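Local coordinates for protein alanine racemase (Oenococcus oeni PSU-1, PDB 3HUR) that belongs to the alanine racemase family of two-domain proteins, pairing an N-terminal alpha/beta barrel with a C-terminal domain built mainly of beta strands, at residues 297-300 and 301-304; 185-188 and 189-193; 109-112 and 113-117. One frame throughout, in Å; residues are numbered along the deposited sequence.

Overall arrangement
The three contacts are local, each formed within one continuous run of chain, and they lie at two ends of an elongated subunit. Contact 2 and contact 3 share the N-terminal barrel domain: each sits on a helix of a beta-alpha-beta unit, their centres are 22 Å apart and their nearest atoms about 12 Å apart. Contact 1 is a strand corner in the C-terminal domain, on the opposite side of the chain's centre, 50 Å from contact 2 and 55 Å from contact 3 between centres. The contact centres lie 24 to 32 Å from that of the chain, and no other subunit of the assembly touches any of these segments.

Contact 1 (297-300 and 301-304); sequences RMQK and SSVI
Gln299 meets Ser301 and Ser302 in a local contact round a corner of the chain, where the short, weakly bonded strand 298-299 gives way to strand 302-305. The amide end of Gln299 does most of the touching. Its CG sits between the backbone N and the carbonyl carbon (chi1 71°), and from there the extended chain carries the amide forward across the corner. Gln299 NE2 comes 3.3 Å from Ser302 CB, a van der Waals approach, and 3.0 Å from Ser301 OG, where the angle is too poor for a hydrogen bond. A water bridges the two arms of the corner, 2.9 Å from Gln299 O and 2.7 Å from Ser302 O. It is placed to donate to both, although further acceptors nearby compete for its protons. The corner belongs to the beta-rich C-terminal domain of the alanine racemase fold. Gln299 and Ile304 both make backbone hydrogen bonds to strand 334-339, through Ile338 and Thr336, while the side chains of Gln299 and Ser302 both rest on Ile338 and Arg309. Lys300 turns the other way: bends at chi3 and chi4 (-76° and -98°) fold its chain back over its own segment, and Lys300 NZ donates to Met298 O at 3.2 Å, in the carbonyl plane. NZ also makes a weak bond to Leu295 O, so one ordinary and one weak hydrogen bond to main-chain carbonyls hold the ammonium group. Beyond the corner, Ser302 is buried, and Ser302 OG makes a weak bond to the preceding carbonyl, Ser301 O, at 3.0 Å.

Contact 2 (185-188 and 189-193); sequences RRWQ and ELTIN
Thr191 lies under the indole of Trp187 one helical turn earlier, its methyl CG2 3.8 Å from the centroid of the six-membered ring and only 4° off the normal, a CH-pi contact. Thr191 OG1 passes below the pyrrole part of the ring, 3.7 Å from Trp187 NE1. The hydroxyl is fixed by a hydrogen bond from Thr191 OG1 to Trp187 O (2.7 Å), made from above the carbonyl plane; with chi1 at 61°, OG1 sits between the backbone N and the carbonyl carbon, within reach of Trp187 O, and CG2 lies beside the backbone N, over the six-membered ring. On the solvent side, Arg185 NH1 forms a salt bridge to Glu189 OE2 at 2.8 Å, the guanidinium and carboxylate planes 67° apart, while Glu189 N bonds to Arg185 O. The neighbouring Arg186 looks instead to Glu182. The last turn closes on Gln188 O, which accepts from both Thr191 N and Ile192 N, the latter at 3.0 Å. Further out, Phe201 of strand 201-202 meets Trp187 edge to face, and the inner side also packs on loop residues Ile129, Thr164 and Met203. Helix 174-191 is thus the crossover helix of the beta-alpha-beta unit from strand 157-163 to strand 201-202 in a TIM-barrel domain.

Contact 3 (109-112 and 113-117); sequences SLAW and LQNLP
The indole of Trp112 carries Leu116 over one face: methyl CD2 stands 3.9 Å from the centroid of the six-membered ring, 24° off the normal and displaced toward the rim, making a CH-pi contact. Its nearest ring atom is CH2, with Leu116 CD2 3.6 Å from Trp112 CH2. Leu113 joins at the same end of the indole, its CD2 3.9 Å from Trp112 CZ3. The ring reaches both leucines because CG lies opposite the backbone N (chi1 -179°), which swings the indole along the helix toward the residues that follow. Trp112 NE1 hydrogen-bonds to Trp90 O, and the rings of Trp90 and Tyr92 meet the indole as well. The helix concerned, 110-114, is the short crossover helix of a beta-alpha-beta unit in the TIM-barrel domain, between parallel strands 103-107 and 123-128. Trp112 and Leu113 face inward on it and touch Ile107 of the first strand. Ser109 is the N-cap: its OG accepts from Trp112 N at 3.1 Å in a nearly straight bond (163°), so the Ser109 hydroxyl caps the first turn through the backbone N-H of Trp112. Gln114 N bonds to Leu110 O at 3.0 Å. At the other end Ala111 O accepts a good bond from Asn115 N (2.9 Å), and the Asn115 amide folds back toward the last turn, where ND2 makes only a weak bond to the same oxygen (2.8 Å). The amide of Gln114 lies close against Leu110, perhaps closer than real; both side chains also touch helix 141-153, Leu110 on Ala146 and Ala147, Gln114 on Ile150.

Contact 1 (297-300 and 301-304)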
loop_
_atom_site.group_PDB
_atom_site.type_symbol
_atom_site.label_atom_id
_atom_site.label_comp_id
_atom_site.label_asym_id
_atom_site.label_seq_id
_atom_site.Cartn_x
_atom_site.Cartn_y
_atom_site.Cartn_z
ATOM N N ARG A 297 -4.403 -4.199 11.600
ATOM C CA ARG A 297 -5.683 -4.603 12.149
ATOM C C ARG A 297 -5.689 -4.687 13.668
ATOM O O ARG A 297 -6.722 -5.063 14.263
ATOM C CB ARG A 297 -6.167 -5.930 11.555
ATOM C CG ARG A 297 -5.551 -7.188 12.100
ATOM C CD ARG A 297 -6.478 -8.390 11.927
ATOM N NE ARG A 297 -6.714 -8.792 10.528
ATOM C CZ ARG A 297 -7.751 -9.549 10.135
ATOM N NH1 ARG A 297 -8.617 -10.000 11.026
ATOM N NH2 ARG A 297 -7.912 -9.882 8.848
ATOM N N MET A 298 -4.564 -4.342 14.296
ATOM C CA MET A 298 -4.444 -4.444 15.739
ATOM C C MET A 298 -4.468 -3.065 16.414
ATOM O O MET A 298 -3.970 -2.079 15.876
ATOM C CB MET A 298 -3.159 -5.168 16.124
ATOM C CG MET A 298 -2.940 -6.511 15.471
ATOM S SD MET A 298 -4.084 -7.782 15.892
ATOM C CE MET A 298 -3.612 -8.784 14.500
ATOM N N GLN A 299 -5.041 -3.001 17.603
ATOM C CA GLN A 299 -5.029 -1.780 18.346
ATOM C C GLN A 299 -3.601 -1.575 18.819
ATOM O O GLN A 299 -2.897 -2.530 19.171
ATOM C CB GLN A 299 -6.029 -1.843 19.515
ATOM C CG GLN A 299 -5.639 -2.771 20.676
ATOM C CD GLN A 299 -6.356 -2.429 21.979
ATOM O OE1 GLN A 299 -7.579 -2.664 22.128
ATOM N NE2 GLN A 299 -5.604 -1.865 22.934
ATOM N N LYS A 300 -3.163 -0.334 18.842
ATOM C CA LYS A 300 -1.789 -0.062 19.164
ATOM C C LYS A 300 -1.605 0.681 20.500
ATOM O O LYS A 300 -0.620 1.397 20.692
ATOM C CB LYS A 300 -1.148 0.647 17.972
ATOM C CG LYS A 300 -0.786 -0.370 16.888
ATOM C CD LYS A 300 -0.533 0.258 15.531
ATOM C CE LYS A 300 -1.824 0.668 14.817
ATOM N NZ LYS A 300 -2.260 -0.329 13.835
ATOM N N SER A 301 -2.513 0.446 21.442
ATOM C CA SER A 301 -2.360 0.950 22.817
ATOM C C SER A 301 -2.075 -0.119 23.867
ATOM O O SER A 301 -1.634 0.206 24.979
ATOM C CB SER A 301 -3.610 1.725 23.235
ATOM O OG SER A 301 -4.792 1.063 22.831
ATOM N N SER A 302 -2.293 -1.389 23.541
ATOM C CA SER A 302 -2.120 -2.448 24.531
ATOM C C SER A 302 -1.794 -3.807 23.962
ATOM O O SER A 302 -2.175 -4.123 22.849
ATOM C CB SER A 302 -3.409 -2.593 25.320
ATOM O OG SER A 302 -3.342 -1.763 26.436
ATOM N N VAL A 303 -1.126 -4.629 24.756
ATOM C CA VAL A 303 -0.930 -6.026 24.386
ATOM C C VAL A 303 -1.214 -6.847 25.624
ATOM O O VAL A 303 -1.306 -6.285 26.722
ATOM C CB VAL A 303 0.503 -6.269 23.877
ATOM C CG1 VAL A 303 0.773 -5.455 22.626
ATOM C CG2 VAL A 303 1.513 -5.908 24.944
ATOM N N ILE A 304 -1.354 -8.158 25.460
ATOM C CA ILE A 304 -1.530 -9.045 26.588
ATOM C C ILE A 304 -0.273 -9.838 26.872
ATOM O O ILE A 304 0.248 -10.549 26.018
ATOM C CB ILE A 304 -2.680 -10.048 26.348
ATOM C CG1 ILE A 304 -4.020 -9.321 26.263
ATOM C CG2 ILE A 304 -2.713 -11.120 27.434
ATOM C CD1 ILE A 304 -5.041 -10.045 25.350
HETATM O O HOH W 1 -2.521 -5.174 20.379
#

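Contact 2 (185-188 and 189-193)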
loop_
_atom_site.group_PDB
_atom_site.type_symbol
_atom_site.label_atom_id
_atom_site.label_comp_id
_atom_site.label_asym_id
_atom_site.label_seq_id
_atom_site.Cartn_x
_atom_site.Cartn_y
_atom_site.Cartn_z
ATOM N N ARG A 185 -38.978 -20.918 -0.270
ATOM C CA ARG A 185 -40.113 -21.334 -1.109
ATOM C C ARG A 185 -39.578 -22.293 -2.186
ATOM O O ARG A 185 -40.040 -23.450 -2.281
ATOM C CB ARG A 185 -40.915 -20.101 -1.638
ATOM C CG ARG A 185 -41.716 -20.204 -2.998
ATOM C CD ARG A 185 -43.182 -19.829 -2.795
ATOM N NE ARG A 185 -43.770 -18.780 -3.649
ATOM C CZ ARG A 185 -44.818 -18.926 -4.493
ATOM N NH1 ARG A 185 -45.407 -20.110 -4.719
ATOM N NH2 ARG A 185 -45.262 -17.864 -5.165
ATOM N N ARG A 186 -38.566 -21.850 -2.931
ATOM C CA ARG A 186 -38.005 -22.692 -3.987
ATOM C C ARG A 186 -37.517 -24.059 -3.489
ATOM O O ARG A 186 -37.773 -25.080 -4.133
ATOM C CB ARG A 186 -36.885 -21.965 -4.711
ATOM C CG ARG A 186 -37.352 -21.086 -5.879
ATOM C CD ARG A 186 -36.605 -19.753 -5.787
ATOM N NE ARG A 186 -36.815 -18.854 -6.930
ATOM C CZ ARG A 186 -36.074 -17.766 -7.183
ATOM N NH1 ARG A 186 -35.050 -17.421 -6.390
ATOM N NH2 ARG A 186 -36.355 -17.015 -8.237
ATOM N N TRP A 187 -36.825 -24.087 -2.350
ATOM C CA TRP A 187 -36.379 -25.354 -1.772
ATOM C C TRP A 187 -37.562 -26.324 -1.664
ATOM O O TRP A 187 -37.529 -27.436 -2.188
ATOM C CB TRP A 187 -35.732 -25.117 -0.406
ATOM C CG TRP A 187 -35.526 -26.351 0.392
ATOM C CD1 TRP A 187 -36.279 -26.782 1.456
ATOM C CD2 TRP A 187 -34.488 -27.324 0.219
ATOM N NE1 TRP A 187 -35.761 -27.956 1.956
ATOM C CE2 TRP A 187 -34.670 -28.313 1.205
ATOM C CE3 TRP A 187 -33.414 -27.449 -0.669
ATOM C CZ2 TRP A 187 -33.836 -29.416 1.309
ATOM C CZ3 TRP A 187 -32.590 -28.544 -0.567
ATOM C CH2 TRP A 187 -32.801 -29.515 0.416
ATOM N N GLN A 188 -38.610 -25.860 -0.994
ATOM C CA GLN A 188 -39.838 -26.633 -0.806
ATOM C C GLN A 188 -40.525 -26.975 -2.130
ATOM O O GLN A 188 -40.798 -28.130 -2.404
ATOM C CB GLN A 188 -40.778 -25.866 0.098
ATOM C CG GLN A 188 -40.289 -25.705 1.536
ATOM C CD GLN A 188 -41.198 -24.811 2.295
ATOM O OE1 GLN A 188 -42.091 -24.245 1.700
ATOM N NE2 GLN A 188 -40.985 -24.654 3.607
ATOM N N GLU A 189 -40.723 -26.009 -2.998
ATOM C CA GLU A 189 -41.304 -26.328 -4.306
ATOM C C GLU A 189 -40.522 -27.416 -5.002
ATOM O O GLU A 189 -41.090 -28.292 -5.678
ATOM C CB GLU A 189 -41.398 -25.091 -5.202
ATOM C CG GLU A 189 -42.505 -24.108 -4.732
ATOM C CD GLU A 189 -42.535 -22.799 -5.514
ATOM O OE1 GLU A 189 -41.544 -22.485 -6.232
ATOM O OE2 GLU A 189 -43.556 -22.079 -5.380
ATOM N N LEU A 190 -39.203 -27.371 -4.827
ATOM C CA LEU A 190 -38.319 -28.252 -5.557
ATOM C C LEU A 190 -38.102 -29.603 -4.892
ATOM O O LEU A 190 -37.741 -30.552 -5.587
ATOM C CB LEU A 190 -36.993 -27.545 -5.827
ATOM C CG LEU A 190 -37.010 -26.468 -6.921
ATOM C CD1 LEU A 190 -35.650 -25.716 -6.848
ATOM C CD2 LEU A 190 -37.270 -27.042 -8.345
ATOM N N THR A 191 -38.359 -29.706 -3.583
ATOM C CA THR A 191 -38.095 -30.955 -2.829
ATOM C C THR A 191 -39.291 -31.706 -2.211
ATOM O O THR A 191 -39.201 -32.924 -2.012
ATOM C CB THR A 191 -37.090 -30.708 -1.687
ATOM O OG1 THR A 191 -37.615 -29.757 -0.758
ATOM C CG2 THR A 191 -35.779 -30.179 -2.231
ATOM N N ILE A 192 -40.389 -31.010 -1.873
ATOM C CA ILE A 192 -41.550 -31.683 -1.253
ATOM C C ILE A 192 -42.154 -32.645 -2.287
ATOM O O ILE A 192 -42.127 -32.362 -3.481
ATOM C CB ILE A 192 -42.636 -30.690 -0.765
ATOM C CG1 ILE A 192 -42.092 -29.685 0.270
ATOM C CG2 ILE A 192 -43.832 -31.445 -0.150
ATOM C CD1 ILE A 192 -42.455 -30.023 1.734
ATOM N N ASN A 193 -42.633 -33.805 -1.839
ATOM C CA ASN A 193 -43.263 -34.806 -2.748
ATOM C C ASN A 193 -42.277 -35.478 -3.731
ATOM O O ASN A 193 -42.702 -36.220 -4.632
ATOM C CB ASN A 193 -44.450 -34.214 -3.591
ATOM C CG ASN A 193 -45.601 -33.638 -2.735
ATOM O OD1 ASN A 193 -45.846 -34.076 -1.602
ATOM N ND2 ASN A 193 -46.312 -32.660 -3.292
#

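Contact 3 (109-112 and 113-117)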
loop_
_atom_site.group_PDB
_atom_site.type_symbol
_atom_site.label_atom_id
_atom_site.label_comp_id
_atom_site.label_asym_id
_atom_site.label_seq_id
_atom_site.Cartn_x
_atom_site.Cartn_y
_atom_site.Cartn_z
ATOM N N SER A 109 -25.778 -31.185 -12.919
ATOM C CA SER A 109 -26.819 -31.065 -13.959
ATOM C C SER A 109 -27.403 -32.437 -14.314
ATOM O O SER A 109 -26.697 -33.436 -14.212
ATOM C CB SER A 109 -26.231 -30.426 -15.236
ATOM O OG SER A 109 -25.699 -31.419 -16.099
ATOM N N LEU A 110 -28.662 -32.469 -14.773
ATOM C CA LEU A 110 -29.264 -33.712 -15.284
ATOM C C LEU A 110 -28.461 -34.325 -16.424
ATOM O O LEU A 110 -28.240 -35.541 -16.457
ATOM C CB LEU A 110 -30.728 -33.521 -15.720
ATOM C CG LEU A 110 -31.494 -34.832 -16.025
ATOM C CD1 LEU A 110 -31.637 -35.675 -14.781
ATOM C CD2 LEU A 110 -32.864 -34.560 -16.642
ATOM N N ALA A 111 -28.003 -33.503 -17.352
ATOM C CA ALA A 111 -27.171 -34.028 -18.454
ATOM C C ALA A 111 -25.983 -34.888 -17.938
ATOM O O ALA A 111 -25.733 -36.015 -18.419
ATOM C CB ALA A 111 -26.682 -32.882 -19.336
ATOM N N TRP A 112 -25.294 -34.357 -16.930
ATOM C CA TRP A 112 -24.125 -35.011 -16.324
ATOM C C TRP A 112 -24.451 -36.418 -15.828
ATOM O O TRP A 112 -23.669 -37.338 -16.004
ATOM C CB TRP A 112 -23.581 -34.134 -15.168
ATOM C CG TRP A 112 -22.351 -34.682 -14.465
ATOM C CD1 TRP A 112 -21.056 -34.321 -14.685
ATOM C CD2 TRP A 112 -22.315 -35.687 -13.440
ATOM N NE1 TRP A 112 -20.225 -35.031 -13.867
ATOM C CE2 TRP A 112 -20.969 -35.886 -13.102
ATOM C CE3 TRP A 112 -23.289 -36.458 -12.802
ATOM C CZ2 TRP A 112 -20.574 -36.798 -12.146
ATOM C CZ3 TRP A 112 -22.892 -37.365 -11.852
ATOM C CH2 TRP A 112 -21.548 -37.524 -11.529
ATOM N N LEU A 113 -25.607 -36.564 -15.182
ATOM C CA LEU A 113 -26.083 -37.871 -14.651
ATOM C C LEU A 113 -26.464 -38.834 -15.746
ATOM O O LEU A 113 -26.181 -40.013 -15.653
ATOM C CB LEU A 113 -27.316 -37.698 -13.758
ATOM C CG LEU A 113 -27.134 -37.768 -12.250
ATOM C CD1 LEU A 113 -28.513 -37.697 -11.560
ATOM C CD2 LEU A 113 -26.382 -39.026 -11.867
ATOM N N GLN A 114 -27.135 -38.326 -16.766
ATOM C CA GLN A 114 -27.582 -39.167 -17.875
ATOM C C GLN A 114 -26.398 -39.721 -18.625
ATOM O O GLN A 114 -26.437 -40.868 -19.043
ATOM C CB GLN A 114 -28.488 -38.394 -18.850
ATOM C CG GLN A 114 -29.803 -37.957 -18.236
ATOM C CD GLN A 114 -30.504 -36.873 -19.041
ATOM O OE1 GLN A 114 -29.926 -36.276 -19.951
ATOM N NE2 GLN A 114 -31.754 -36.603 -18.688
ATOM N N ASN A 115 -25.351 -38.907 -18.786
ATOM C CA ASN A 115 -24.154 -39.297 -19.554
ATOM C C ASN A 115 -23.033 -39.888 -18.696
ATOM O O ASN A 115 -21.935 -40.157 -19.213
ATOM C CB ASN A 115 -23.605 -38.098 -20.353
ATOM C CG ASN A 115 -24.612 -37.544 -21.384
ATOM O OD1 ASN A 115 -24.945 -38.202 -22.378
ATOM N ND2 ASN A 115 -25.077 -36.327 -21.151
ATOM N N LEU A 116 -23.285 -40.082 -17.398
ATOM C CA LEU A 116 -22.344 -40.828 -16.564
ATOM C C LEU A 116 -21.845 -42.027 -17.337
ATOM O O LEU A 116 -22.653 -42.789 -17.854
ATOM C CB LEU A 116 -23.014 -41.350 -15.308
ATOM C CG LEU A 116 -22.753 -40.565 -14.043
ATOM C CD1 LEU A 116 -23.211 -41.430 -12.895
ATOM C CD2 LEU A 116 -21.290 -40.213 -13.910
ATOM N N PRO A 117 -20.523 -42.191 -17.451
ATOM C CA PRO A 117 -20.063 -43.431 -18.046
ATOM C C PRO A 117 -20.107 -44.591 -17.070
ATOM O O PRO A 117 -20.512 -44.434 -15.920
ATOM C CB PRO A 117 -18.608 -43.117 -18.462
ATOM C CG PRO A 117 -18.210 -42.010 -17.644
ATOM C CD PRO A 117 -19.448 -41.188 -17.409
#